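Local coordinates for Glyoxalase/bleomycin resistance protein/dioxygenase (Catenulispora acidiphila, PDB 4G6X) that belongs to the glyoxalase/bleomycin resistance protein/dioxygenase superfamily and may act as a dioxygenase, although its substrate is not established, at residues K39-S42 with F43-K47. Sequence-based numbering, arbitrary orientation.
Sequences KAES and FYTGK
Thr45 turns its hydroxyl back along the helix to Glu41 because its first torsion, chi1 70°, places OG1 between the backbone N and the carbonyl carbon; Tyr44, with CG opposite its carbonyl carbon (chi1 -82°), lays its ring beside Ala40. The Thr45 pair is a compact case of a side-chain hydroxyl sharing a helical carbonyl one turn back. Thr45 OG1 donates to Glu41 O at 2.6 Å, and Thr45 N reaches the same oxygen at 3.0 Å. The two donors arrive from opposite faces of the carbonyl plane, each tilted well out of it, so two bonds grip a single acceptor, which would restrict rotation of the hydroxyl. Methyl CG2 meanwhile lies 4.4 Å from Glu41 CG, and both side chains rest against Val52 of strand 51-58. The extended Glu41 side chain carries OE1 to a salt bridge with Arg62.

All this occurs in helix 37-46, which joins strands 29-34 and 51-58 and packs on the sheet they share, in a protein of the vicinal oxygen chelate superfamily, whose fold is built of βαβββ modules. On the buried side, Ala40 O accepts from Tyr44 N at 2.8 Å and also lies in plane at the ring edge, 3.3 Å from Tyr44 CD1. The ring runs on past Val32, Leu77 and Leu79, and its hydroxyl bonds to Asp140.

The last turn is less regular. Gly46 N comes to Ser42 O from above the carbonyl plane, with an N-H...O angle of only 136°. Lys47 CB stands above one face of the Phe43 ring, offset toward its rim, while NZ reaches back to Ser42 through two waters: one is bonded to Ser42 OG, and the other donates to Ser42 O at 3.0 Å.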
loop_
_atom_site.group_PDB
_atom_site.type_symbol
_atom_site.label_atom_id
_atom_site.label_comp_id
_atom_site.label_asym_id
_atom_site.label_seq_id
_atom_site.Cartn_x
_atom_site.Cartn_y
_atom_site.Cartn_z
ATOM N N LYS A 39 6.284 -18.686 -3.732
ATOM C CA LYS A 39 5.736 -18.369 -5.044
ATOM C C LYS A 39 5.812 -16.862 -5.351
ATOM O O LYS A 39 6.200 -16.431 -6.471
ATOM C CB LYS A 39 4.276 -18.856 -5.178
ATOM C CG LYS A 39 3.613 -18.515 -6.498
ATOM C CD LYS A 39 2.267 -19.223 -6.750
ATOM C CE LYS A 39 1.338 -19.009 -5.539
ATOM N NZ LYS A 39 -0.026 -19.563 -5.790
ATOM N N ALA A 40 5.460 -16.050 -4.354
ATOM C CA ALA A 40 5.451 -14.608 -4.547
ATOM C C ALA A 40 6.868 -14.082 -4.824
ATOM O O ALA A 40 7.028 -13.223 -5.717
ATOM C CB ALA A 40 4.879 -13.926 -3.313
ATOM N N GLU A 41 7.838 -14.570 -4.063
ATOM C CA GLU A 41 9.228 -14.142 -4.310
ATOM C C GLU A 41 9.617 -14.418 -5.764
ATOM O O GLU A 41 10.163 -13.542 -6.461
ATOM C CB GLU A 41 10.208 -14.839 -3.389
ATOM C CG GLU A 41 11.609 -14.286 -3.634
ATOM C CD GLU A 41 12.682 -14.878 -2.756
ATOM O OE1 GLU A 41 12.381 -15.696 -1.882
ATOM O OE2 GLU A 41 13.859 -14.524 -2.984
ATOM N N SER A 42 9.341 -15.645 -6.191
ATOM C CA SER A 42 9.637 -16.093 -7.563
ATOM C C SER A 42 8.948 -15.229 -8.612
ATOM O O SER A 42 9.526 -14.910 -9.638
ATOM C CB SER A 42 9.148 -17.551 -7.751
ATOM O OG SER A 42 9.213 -17.952 -9.125
ATOM N N PHE A 43 7.659 -14.938 -8.430
ATOM C CA PHE A 43 6.911 -14.125 -9.374
ATOM C C PHE A 43 7.299 -12.639 -9.423
ATOM O O PHE A 43 7.519 -12.056 -10.482
ATOM C CB PHE A 43 5.394 -14.207 -9.096
ATOM C CG PHE A 43 4.586 -13.532 -10.157
ATOM C CD1 PHE A 43 4.212 -14.242 -11.303
ATOM C CD2 PHE A 43 4.190 -12.186 -10.052
ATOM C CE1 PHE A 43 3.488 -13.599 -12.301
ATOM C CE2 PHE A 43 3.461 -11.576 -11.049
ATOM C CZ PHE A 43 3.085 -12.290 -12.157
ATOM N N TYR A 44 7.391 -12.031 -8.238
ATOM C CA TYR A 44 7.606 -10.610 -8.149
ATOM C C TYR A 44 9.010 -10.261 -8.583
ATOM O O TYR A 44 9.177 -9.223 -9.181
ATOM C CB TYR A 44 7.336 -10.049 -6.746
ATOM C CG TYR A 44 5.812 -9.797 -6.550
ATOM C CD1 TYR A 44 4.890 -10.823 -6.384
ATOM C CD2 TYR A 44 5.307 -8.521 -6.663
ATOM C CE1 TYR A 44 3.511 -10.552 -6.311
ATOM C CE2 TYR A 44 3.975 -8.234 -6.589
ATOM C CZ TYR A 44 3.040 -9.264 -6.377
ATOM O OH TYR A 44 1.690 -8.988 -6.300
ATOM N N THR A 45 9.974 -11.110 -8.255
ATOM C CA THR A 45 11.358 -10.907 -8.721
ATOM C C THR A 45 11.607 -11.452 -10.118
ATOM O O THR A 45 12.134 -10.729 -10.985
ATOM C CB THR A 45 12.385 -11.483 -7.732
ATOM O OG1 THR A 45 12.311 -12.913 -7.777
ATOM C CG2 THR A 45 12.186 -10.937 -6.373
ATOM N N GLY A 46 11.195 -12.692 -10.373
ATOM C CA GLY A 46 11.515 -13.365 -11.626
ATOM C C GLY A 46 10.780 -12.872 -12.845
ATOM O O GLY A 46 11.319 -12.846 -13.979
ATOM N N LYS A 47 9.538 -12.484 -12.655
ATOM C CA LYS A 47 8.692 -11.976 -13.738
ATOM C C LYS A 47 8.619 -10.456 -13.714
ATOM O O LYS A 47 9.060 -9.801 -14.668
ATOM C CB LYS A 47 7.251 -12.563 -13.653
ATOM C CG LYS A 47 7.021 -13.807 -14.458
ATOM C CD LYS A 47 7.422 -15.018 -13.697
ATOM C CE LYS A 47 6.894 -16.282 -14.406
ATOM N NZ LYS A 47 7.364 -17.417 -13.594
HETATM O O HOH W 1 6.920 -17.340 -10.623
HETATM O O HOH W 2 10.089 -16.572 -12.063
#